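Local coordinates for DisA protein (Sorangium cellulosum, PDB 6CCA), which probably transfers methyl groups to a polyketide intermediate, acting as a gem-dimethylating carbon methyltransferase of the disorazol assembly line, at residues A198-F201 with N202-I206; T318-S321 with I322-L325; G377-E381 with E382-R386. One frame throughout, in Å; residues are numbered along the deposited sequence.

Overall arrangement
All three contacts are local, each within one run of chain. Contact 1 lies in the first half of helix 196-216, on one side of the central sheet, and is partly buried. Its centre is about 24 Å from that of contact 2, and the two do not touch. Contacts 2 and 3 are neighbours: helices 315-325 and 372-381 pack together, with L319 against L379. Contact 2 is buried and gathers polar groups around one lysine. Contact 3 is partly buried and ends its helix at a glycine, with acidic residues outside and a phenylalanine inside. Contact 1 mixes rings and leucine with one water-bridged polar pair.

Contact 1. Residues A198-F201 with N202-I206; sequences ADHF and NELVI
H200 and F201 meet L204 one helical turn on, and the carbonyls of A198 and D199 meet N202 and E203. Backbone hydrogen bonds tie the turn. N202 N donates to A198 O at 2.8 Å, with a nearly straight N-H (160°). The same step repeats from E203 N to D199 O, from L204 N to H200 O and from V205 N to F201 O.

The apolar part centres on L204. Its CD1 reaches the imidazole at H200 NE2, 3.7 Å away, and also approaches F201 CD1 at 4.1 Å. The F201 and L204 side chains run side by side and point the same way. H200 has its CG anti to the backbone N (chi1 170°), which turns an edge of the imidazole to F201. H200 CD2 sits 3.6 Å above the plane of the F201 ring, over its centre. H392 adds a third ring and is hydrogen-bonded to H200 NE2.

The polar part is D199 and N202. D199 OD1 and N202 ND2 are 3.8 Å apart, and their carboxylate and amide planes differ by 47°. A water joins them: it donates to D199 OD1 and accepts from N202 ND2 at 3.0 Å. D199 OD1 also takes the N-H of G194, and N202 ND2 also gives to Y192 O. Both polar ends are thus tied back to the chain before the helix.

F201, N202 and V205 touch N335 of strand 330-337, while F201 and L204 lie on strand 402-409. A helix packed against one side of the sheet is consistent with the Rossmann-like fold of class I methyltransferases.

Contact 2. Residues T318-S321 with I322-L325; sequences TLQS and IKRL
I322, K323, R324 and L325 each give their backbone N-H to the carbonyl O of the residue four places earlier, from T318 to S321, in regular alpha-helical geometry. The K323 N to L319 O bond is 2.9 Å long. R324 N also makes a weak bond to S321 O.

Q320 and K323 carry the polar side. Their side chains lie alongside each other and point the same way. The amide end of Q320 rests on the lysine chain, with NE2 3.9 Å from K323 CD. The Q320 chain bends at its second torsion (chi2 -62°), which folds its amide towards K323. The lysine bends at its third (chi3 86°). One water receives weak bonds from both Q320 NE2 and K323 NZ, the latter at 3.1 Å. Stronger partners lie outside the helix. Q320 NE2 gives to E382 OE1, and Q320 OE1 accepts from R414 N. K323 NZ bonds V412 O and E382 O and forms a salt bridge with D410.

On the apolar side, I322 CD1 lies 4.5 Å from L319 CD2 and 4.4 Å from T318 CG2. I322 CG1 is nearer to the backbone, 3.4 Å from T318 O. L319 and I322 both touch L332 of strand 330-337, so this side of the helix faces the sheet.

K323 is a buried lysine whose ammonium has two carbonyl oxygens and the D410 carboxylate as partners. Such surroundings would probably keep it charged. They also let one side chain join this helix to strand 412-413 and to the end of helix 372-381.

Contact 3. Residues G377-E381 with E382-R386; sequences GLLEE and EGFRR
The F384 ring has L379 over one face and at one edge. L379 CD2 makes a CH-pi contact, 4.2 Å from the centroid of the F384 ring and 28° off its normal. L379 O lies in the ring plane, at its edge, 3.4 Å from F384 CD1. One residue therefore meets the ring in two ways. K323 of helix 315-325 also touches the ring, as do A407 and S409 of strand 402-409.

The backbone fixes this position. F384 N donates to L379 O at 2.9 Å, nearly straight at 167°. G383 N donates to E380 O at 3.0 Å, coming from above the carbonyl plane. E382 N still bonds L378 O as in a helix. F384 O lies 3.5 Å from E380 CA in a CA-H...O contact. A water donates to F384 O at 2.7 Å. The same water also donates to the carbonyl of E380.

The acidic residues look elsewhere. E381 and E382 both form salt bridges with R316, which probably offsets their like charges. E380 pairs with K376.

G383, a glycine with positive phi (88°), is the C-prime residue. This is a Schellman motif ending helix 372-381, with the apolar pair L379 and F384 closing it where the chain enters strand 384-385.

Contact 1. Residues A198-F201 with N202-I206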
ATOM      1  N   ALA A 198       0.834 -10.783   3.639  1.00 15.08           N
ATOM      2  CA  ALA A 198      -0.091  -9.746   4.155  1.00 15.67           C
ATOM      3  C   ALA A 198      -0.301  -9.949   5.698  1.00 17.47           C
ATOM      4  O   ALA A 198      -0.339  -8.982   6.481  1.00 15.42           O
ATOM      5  CB  ALA A 198      -1.439  -9.729   3.443  1.00 17.02           C
ATOM      6  N   ASP A 199      -0.507 -11.202   6.101  1.00 15.02           N
ATOM      7  CA  ASP A 199      -0.776 -11.469   7.505  1.00 15.88           C
ATOM      8  C   ASP A 199       0.402 -11.153   8.373  1.00 14.95           C
ATOM      9  O   ASP A 199       0.226 -10.620   9.463  1.00 17.49           O
ATOM     10  CB  ASP A 199      -1.187 -12.940   7.712  1.00 17.87           C
ATOM     11  CG  ASP A 199      -2.571 -13.243   7.169  1.00 19.19           C
ATOM     12  OD1 ASP A 199      -3.359 -12.315   6.911  1.00 20.23           O
ATOM     13  OD2 ASP A 199      -2.837 -14.453   7.025  1.00 19.94           O
ATOM     14  N   HIS A 200       1.611 -11.360   7.886  1.00 15.07           N
ATOM     15  CA  HIS A 200       2.811 -11.034   8.660  1.00 14.64           C
ATOM     16  C   HIS A 200       2.823  -9.532   9.009  1.00 14.60           C
ATOM     17  O   HIS A 200       3.005  -9.109  10.174  1.00 15.73           O
ATOM     18  CB  HIS A 200       4.052 -11.384   7.866  1.00 16.13           C
ATOM     19  CG  HIS A 200       5.290 -10.866   8.475  1.00 18.72           C
ATOM     20  ND1 HIS A 200       6.059 -11.611   9.341  1.00 20.08           N
ATOM     21  CD2 HIS A 200       5.896  -9.663   8.373  1.00 19.72           C
ATOM     22  CE1 HIS A 200       7.111 -10.891   9.719  1.00 20.98           C
ATOM     23  NE2 HIS A 200       7.035  -9.712   9.138  1.00 19.06           N
ATOM     24  N   PHE A 201       2.637  -8.717   8.007  1.00 14.12           N
ATOM     25  CA  PHE A 201       2.569  -7.273   8.223  1.00 14.19           C
ATOM     26  C   PHE A 201       1.337  -6.785   9.000  1.00 12.74           C
ATOM     27  O   PHE A 201       1.470  -5.855   9.786  1.00 13.39           O
ATOM     28  CB  PHE A 201       2.869  -6.473   6.955  1.00 13.90           C
ATOM     29  CG  PHE A 201       4.268  -6.720   6.466  1.00 14.56           C
ATOM     30  CD1 PHE A 201       5.346  -6.107   7.048  1.00 14.57           C
ATOM     31  CD2 PHE A 201       4.490  -7.643   5.424  1.00 13.34           C
ATOM     32  CE1 PHE A 201       6.623  -6.362   6.558  1.00 13.19           C
ATOM     33  CE2 PHE A 201       5.763  -7.943   5.004  1.00 14.85           C
ATOM     34  CZ  PHE A 201       6.824  -7.306   5.618  1.00 14.34           C
ATOM     35  N   ASN A 202       0.182  -7.412   8.788  1.00 14.27           N
ATOM     36  CA  ASN A 202      -1.038  -7.099   9.570  1.00 14.46           C
ATOM     37  C   ASN A 202      -0.782  -7.327  11.056  1.00 14.99           C
ATOM     38  O   ASN A 202      -1.148  -6.517  11.945  1.00 15.00           O
ATOM     39  CB  ASN A 202      -2.222  -7.964   9.097  1.00 14.23           C
ATOM     40  CG  ASN A 202      -2.748  -7.588   7.721  1.00 16.26           C
ATOM     41  OD1 ASN A 202      -2.535  -6.486   7.234  1.00 18.20           O
ATOM     42  ND2 ASN A 202      -3.540  -8.485   7.139  1.00 17.81           N
ATOM     43  N   GLU A 203      -0.056  -8.392  11.344  1.00 15.20           N
ATOM     44  CA  GLU A 203       0.238  -8.756  12.713  1.00 17.54           C
ATOM     45  C   GLU A 203       1.234  -7.820  13.338  1.00 15.80           C
ATOM     46  O   GLU A 203       1.053  -7.495  14.512  1.00 15.07           O
ATOM     47  CB  GLU A 203       0.664 -10.226  12.853  1.00 17.89           C
ATOM     48  CG  GLU A 203      -0.485 -11.190  12.529  1.00 22.23           C
ATOM     49  CD  GLU A 203      -1.673 -11.148  13.512  1.00 28.08           C
ATOM     50  OE1 GLU A 203      -1.546 -10.730  14.684  1.00 31.08           O
ATOM     51  OE2 GLU A 203      -2.786 -11.493  13.069  1.00 34.29           O
ATOM     52  N   LEU A 204       2.196  -7.319  12.541  1.00 15.48           N
ATOM     53  CA  LEU A 204       3.115  -6.300  13.027  1.00 16.32           C
ATOM     54  C   LEU A 204       2.444  -4.990  13.346  1.00 14.44           C
ATOM     55  O   LEU A 204       2.790  -4.340  14.314  1.00 14.57           O
ATOM     56  CB  LEU A 204       4.301  -6.027  12.053  1.00 17.77           C
ATOM     57  CG  LEU A 204       5.421  -7.028  12.013  1.00 20.43           C
ATOM     58  CD1 LEU A 204       6.399  -6.578  10.945  1.00 19.09           C
ATOM     59  CD2 LEU A 204       6.077  -7.068  13.414  1.00 21.10           C
ATOM     60  N   VAL A 205       1.415  -4.604  12.598  1.00 12.87           N
ATOM     61  CA  VAL A 205       0.684  -3.399  12.986  1.00 12.98           C
ATOM     62  C   VAL A 205      -0.043  -3.590  14.358  1.00 13.86           C
ATOM     63  O   VAL A 205       0.018  -2.754  15.222  1.00 15.04           O
ATOM     64  CB  VAL A 205      -0.352  -3.002  11.931  1.00 13.58           C
ATOM     65  CG1 VAL A 205      -1.369  -1.964  12.449  1.00 14.01           C
ATOM     66  CG2 VAL A 205       0.290  -2.591  10.616  1.00 15.21           C
ATOM     67  N   ILE A 206      -0.728  -4.707  14.509  1.00 15.23           N
ATOM     68  CA  ILE A 206      -1.466  -5.047  15.717  1.00 16.02           C
ATOM     69  C   ILE A 206      -0.488  -5.070  16.894  1.00 15.79           C
ATOM     70  O   ILE A 206      -0.756  -4.508  17.929  1.00 15.00           O
ATOM     71  CB  ILE A 206      -2.188  -6.389  15.590  1.00 16.30           C
ATOM     72  CG1 ILE A 206      -3.401  -6.241  14.662  1.00 16.80           C
ATOM     73  CG2 ILE A 206      -2.753  -6.862  16.956  1.00 19.34           C
ATOM     74  CD1 ILE A 206      -4.097  -7.535  14.266  1.00 18.26           C
TER
HETATM   75  O   HOH W   1      -4.231 -10.880   8.795  1.00 25.08           O

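Contact 2. Residues T318-S321 with I322-L325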
ATOM      1  N   THR A 318       0.744  16.067   3.794  1.00 22.92           N
ATOM      2  CA  THR A 318      -0.078  15.080   4.439  1.00 21.40           C
ATOM      3  C   THR A 318       0.530  14.663   5.775  1.00 18.04           C
ATOM      4  O   THR A 318      -0.177  14.571   6.768  1.00 17.77           O
ATOM      5  CB  THR A 318      -0.271  13.894   3.476  1.00 22.66           C
ATOM      6  OG1 THR A 318      -1.119  14.299   2.398  1.00 24.69           O
ATOM      7  CG2 THR A 318      -0.909  12.674   4.162  1.00 20.96           C
ATOM      8  N   LEU A 319       1.845  14.515   5.814  1.00 17.89           N
ATOM      9  CA  LEU A 319       2.541  14.217   7.042  1.00 18.85           C
ATOM     10  C   LEU A 319       2.412  15.321   8.093  1.00 20.21           C
ATOM     11  O   LEU A 319       2.290  15.020   9.284  1.00 19.99           O
ATOM     12  CB  LEU A 319       4.011  13.935   6.803  1.00 19.61           C
ATOM     13  CG  LEU A 319       4.257  12.649   6.003  1.00 20.52           C
ATOM     14  CD1 LEU A 319       5.736  12.574   5.613  1.00 19.74           C
ATOM     15  CD2 LEU A 319       3.837  11.394   6.778  1.00 21.05           C
ATOM     16  N   GLN A 320       2.402  16.582   7.643  1.00 22.04           N
ATOM     17  CA  GLN A 320       2.268  17.700   8.566  1.00 22.46           C
ATOM     18  C   GLN A 320       0.867  17.719   9.102  1.00 22.55           C
ATOM     19  O   GLN A 320       0.687  18.045  10.269  1.00 21.47           O
ATOM     20  CB  GLN A 320       2.674  19.044   7.902  1.00 25.75           C
ATOM     21  CG  GLN A 320       4.176  19.160   7.702  1.00 26.15           C
ATOM     22  CD  GLN A 320       4.956  19.131   9.008  1.00 27.11           C
ATOM     23  OE1 GLN A 320       4.525  19.723  10.034  1.00 29.02           O
ATOM     24  NE2 GLN A 320       6.076  18.466   9.005  1.00 27.40           N
ATOM     25  N   SER A 321      -0.140  17.308   8.323  1.00 20.26           N
ATOM     26  CA  SER A 321      -1.489  17.283   8.888  1.00 20.99           C
ATOM     27  C   SER A 321      -1.604  16.186   9.917  1.00 19.81           C
ATOM     28  O   SER A 321      -2.287  16.332  10.907  1.00 16.27           O
ATOM     29  CB  SER A 321      -2.601  17.045   7.866  1.00 26.53           C
ATOM     30  OG  SER A 321      -2.631  18.078   6.974  1.00 30.63           O
ATOM     31  N   ILE A 322      -0.945  15.055   9.637  1.00 18.36           N
ATOM     32  CA  ILE A 322      -0.859  13.955  10.646  1.00 17.69           C
ATOM     33  C   ILE A 322      -0.226  14.454  11.970  1.00 19.00           C
ATOM     34  O   ILE A 322      -0.736  14.163  13.055  1.00 16.70           O
ATOM     35  CB  ILE A 322      -0.109  12.764  10.054  1.00 17.06           C
ATOM     36  CG1 ILE A 322      -1.038  12.131   9.024  1.00 18.24           C
ATOM     37  CG2 ILE A 322       0.251  11.727  11.100  1.00 17.99           C
ATOM     38  CD1 ILE A 322      -0.370  11.019   8.192  1.00 20.00           C
ATOM     39  N   LYS A 323       0.858  15.215  11.850  1.00 18.71           N
ATOM     40  CA  LYS A 323       1.515  15.833  13.007  1.00 18.51           C
ATOM     41  C   LYS A 323       0.616  16.796  13.774  1.00 19.62           C
ATOM     42  O   LYS A 323       0.694  16.850  14.979  1.00 22.49           O
ATOM     43  CB  LYS A 323       2.822  16.526  12.598  1.00 18.90           C
ATOM     44  CG  LYS A 323       3.881  15.543  12.245  1.00 21.33           C
ATOM     45  CD  LYS A 323       5.227  16.183  12.064  1.00 21.71           C
ATOM     46  CE  LYS A 323       5.991  16.321  13.368  1.00 21.52           C
ATOM     47  NZ  LYS A 323       7.104  17.289  13.160  1.00 19.16           N
ATOM     48  N   ARG A 324      -0.280  17.472  13.089  1.00 20.92           N
ATOM     49  CA  ARG A 324      -1.256  18.364  13.738  1.00 22.03           C
ATOM     50  C   ARG A 324      -2.214  17.550  14.567  1.00 19.83           C
ATOM     51  O   ARG A 324      -2.508  17.929  15.680  1.00 19.30           O
ATOM     52  CB  ARG A 324      -2.029  19.175  12.671  1.00 25.65           C
ATOM     53  CG  ARG A 324      -3.110  20.106  13.227  1.00 33.52           C
ATOM     54  CD  ARG A 324      -3.471  21.206  12.214  1.00 42.43           C
ATOM     55  NE  ARG A 324      -2.250  21.954  11.842  1.00 53.28           N
ATOM     56  CZ  ARG A 324      -1.603  22.798  12.667  1.00 56.35           C
ATOM     57  NH1 ARG A 324      -2.050  23.028  13.908  1.00 62.03           N
ATOM     58  NH2 ARG A 324      -0.496  23.414  12.254  1.00 50.39           N
ATOM     59  N   LEU A 325      -2.687  16.424  14.018  1.00 17.27           N
ATOM     60  CA  LEU A 325      -3.633  15.557  14.692  1.00 17.60           C
ATOM     61  C   LEU A 325      -3.005  14.773  15.856  1.00 15.48           C
ATOM     62  O   LEU A 325      -3.671  14.480  16.845  1.00 16.10           O
ATOM     63  CB  LEU A 325      -4.211  14.536  13.733  1.00 18.77           C
ATOM     64  CG  LEU A 325      -5.149  15.129  12.674  1.00 22.40           C
ATOM     65  CD1 LEU A 325      -5.364  14.212  11.505  1.00 24.69           C
ATOM     66  CD2 LEU A 325      -6.494  15.499  13.315  1.00 26.77           C
TER
HETATM   67  O   HOH W   2       8.088  19.737  11.508  1.00 36.33           O

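Contact 3. Residues G377-E381 with E382-R386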
ATOM      1  N   GLY A 377      14.127   8.715   5.751  1.00 21.18           N
ATOM      2  CA  GLY A 377      14.672  10.075   5.497  1.00 22.09           C
ATOM      3  C   GLY A 377      13.606  11.111   5.418  1.00 24.86           C
ATOM      4  O   GLY A 377      13.690  12.200   6.019  1.00 22.53           O
ATOM      5  N   LEU A 378      12.521  10.800   4.730  1.00 23.65           N
ATOM      6  CA  LEU A 378      11.459  11.777   4.675  1.00 20.90           C
ATOM      7  C   LEU A 378      10.773  12.085   6.037  1.00 18.25           C
ATOM      8  O   LEU A 378      10.460  13.275   6.319  1.00 22.24           O
ATOM      9  CB  LEU A 378      10.373  11.373   3.662  1.00 23.90           C
ATOM     10  CG  LEU A 378       9.186  12.319   3.418  1.00 22.60           C
ATOM     11  CD1 LEU A 378       9.590  13.653   2.847  1.00 29.19           C
ATOM     12  CD2 LEU A 378       8.110  11.697   2.540  1.00 26.70           C
ATOM     13  N   LEU A 379      10.497  11.052   6.815  1.00 18.71           N
ATOM     14  CA  LEU A 379       9.766  11.243   8.064  1.00 20.74           C
ATOM     15  C   LEU A 379      10.713  12.074   8.979  1.00 20.64           C
ATOM     16  O   LEU A 379      10.227  12.954   9.726  1.00 21.39           O
ATOM     17  CB  LEU A 379       9.486   9.916   8.717  1.00 19.45           C
ATOM     18  CG  LEU A 379       8.344   9.179   7.991  1.00 18.64           C
ATOM     19  CD1 LEU A 379       8.338   7.721   8.290  1.00 17.39           C
ATOM     20  CD2 LEU A 379       6.963   9.805   8.371  1.00 21.63           C
ATOM     21  N   GLU A 380      11.999  11.698   8.981  1.00 20.27           N
ATOM     22  CA  GLU A 380      13.007  12.548   9.744  1.00 22.23           C
ATOM     23  C   GLU A 380      13.008  13.999   9.339  1.00 24.33           C
ATOM     24  O   GLU A 380      12.977  14.898  10.213  1.00 24.48           O
ATOM     25  CB  GLU A 380      14.407  11.937   9.630  1.00 22.32           C
ATOM     26  CG  GLU A 380      14.526  10.704  10.466  1.00 22.41           C
ATOM     27  CD  GLU A 380      15.792   9.889  10.218  1.00 24.14           C
ATOM     28  OE1 GLU A 380      16.495  10.218   9.270  1.00 32.00           O
ATOM     29  OE2 GLU A 380      16.051   8.926  10.975  1.00 28.33           O
ATOM     30  N   GLU A 381      13.011  14.285   8.044  1.00 23.12           N
ATOM     31  CA  GLU A 381      12.949  15.659   7.585  1.00 27.62           C
ATOM     32  C   GLU A 381      11.730  16.372   8.025  1.00 30.48           C
ATOM     33  O   GLU A 381      11.753  17.579   8.174  1.00 27.02           O
ATOM     34  CB  GLU A 381      12.996  15.767   6.064  1.00 28.25           C
ATOM     35  CG  GLU A 381      14.348  15.465   5.496  1.00 30.74           C
ATOM     36  CD  GLU A 381      14.318  15.244   3.996  1.00 34.30           C
ATOM     37  OE1 GLU A 381      13.446  15.765   3.281  1.00 37.14           O
ATOM     38  OE2 GLU A 381      15.200  14.541   3.546  1.00 42.13           O
ATOM     39  N   GLU A 382      10.612  15.660   8.143  1.00 26.13           N
ATOM     40  CA  GLU A 382       9.356  16.254   8.563  1.00 21.45           C
ATOM     41  C   GLU A 382       9.200  16.323  10.065  1.00 22.39           C
ATOM     42  O   GLU A 382       8.121  16.651  10.582  1.00 23.53           O
ATOM     43  CB  GLU A 382       8.169  15.497   7.892  1.00 23.12           C
ATOM     44  CG  GLU A 382       8.103  15.723   6.362  1.00 23.97           C
ATOM     45  CD  GLU A 382       8.068  17.207   5.973  1.00 25.55           C
ATOM     46  OE1 GLU A 382       7.180  17.922   6.462  1.00 24.24           O
ATOM     47  OE2 GLU A 382       8.948  17.606   5.176  1.00 28.52           O
ATOM     48  N   GLY A 383      10.256  15.959  10.787  1.00 26.00           N
ATOM     49  CA  GLY A 383      10.265  16.107  12.235  1.00 23.95           C
ATOM     50  C   GLY A 383       9.710  14.964  13.061  1.00 24.97           C
ATOM     51  O   GLY A 383       9.262  15.182  14.179  1.00 22.83           O
ATOM     52  N   PHE A 384       9.743  13.736  12.525  1.00 20.10           N
ATOM     53  CA  PHE A 384       9.565  12.609  13.359  1.00 20.82           C
ATOM     54  C   PHE A 384      10.932  12.147  13.836  1.00 23.14           C
ATOM     55  O   PHE A 384      11.904  12.391  13.111  1.00 23.78           O
ATOM     56  CB  PHE A 384       8.862  11.455  12.567  1.00 18.83           C
ATOM     57  CG  PHE A 384       7.441  11.754  12.201  1.00 17.24           C
ATOM     58  CD1 PHE A 384       7.132  12.473  11.047  1.00 18.30           C
ATOM     59  CD2 PHE A 384       6.367  11.275  12.971  1.00 17.05           C
ATOM     60  CE1 PHE A 384       5.797  12.752  10.682  1.00 16.79           C
ATOM     61  CE2 PHE A 384       5.034  11.542  12.604  1.00 16.24           C
ATOM     62  CZ  PHE A 384       4.749  12.284  11.446  1.00 15.41           C
ATOM     63  N   ARG A 385      10.973  11.440  14.957  1.00 22.07           N
ATOM     64  CA  ARG A 385      12.173  10.821  15.527  1.00 25.46           C
ATOM     65  C   ARG A 385      12.020   9.330  15.765  1.00 23.90           C
ATOM     66  O   ARG A 385      10.952   8.815  15.695  1.00 24.00           O
ATOM     67  CB  ARG A 385      12.503  11.444  16.883  1.00 31.45           C
ATOM     68  CG  ARG A 385      12.063  12.856  17.016  1.00 39.75           C
ATOM     69  CD  ARG A 385      12.413  13.468  18.320  1.00 46.56           C
ATOM     70  NE  ARG A 385      11.426  13.065  19.301  1.00 55.12           N
ATOM     71  CZ  ARG A 385      10.888  13.869  20.182  1.00 49.54           C
ATOM     72  NH1 ARG A 385      11.193  15.140  20.180  1.00 43.35           N
ATOM     73  NH2 ARG A 385      10.054  13.373  21.060  1.00 50.14           N
ATOM     74  N   ARG A 386      13.114   8.662  16.084  1.00 21.34           N
ATOM     75  CA  ARG A 386      13.116   7.248  16.356  1.00 23.33           C
ATOM     76  C   ARG A 386      12.512   6.479  15.190  1.00 18.62           C
ATOM     77  O   ARG A 386      12.012   5.431  15.369  1.00 20.31           O
ATOM     78  CB  ARG A 386      12.313   6.947  17.614  1.00 28.75           C
ATOM     79  CG  ARG A 386      13.082   6.718  18.876  1.00 34.88           C
ATOM     80  CD  ARG A 386      12.722   7.870  19.803  1.00 42.13           C
ATOM     81  NE  ARG A 386      13.847   8.672  19.977  1.00 30.44           N
ATOM     82  CZ  ARG A 386      13.932   9.814  20.621  1.00 27.21           C
ATOM     83  NH1 ARG A 386      12.909  10.430  21.174  1.00 26.87           N
ATOM     84  NH2 ARG A 386      15.099  10.342  20.672  1.00 25.05           N
TER
HETATM   85  O   HOH W   3      13.531  14.524  13.327  1.00 35.83           O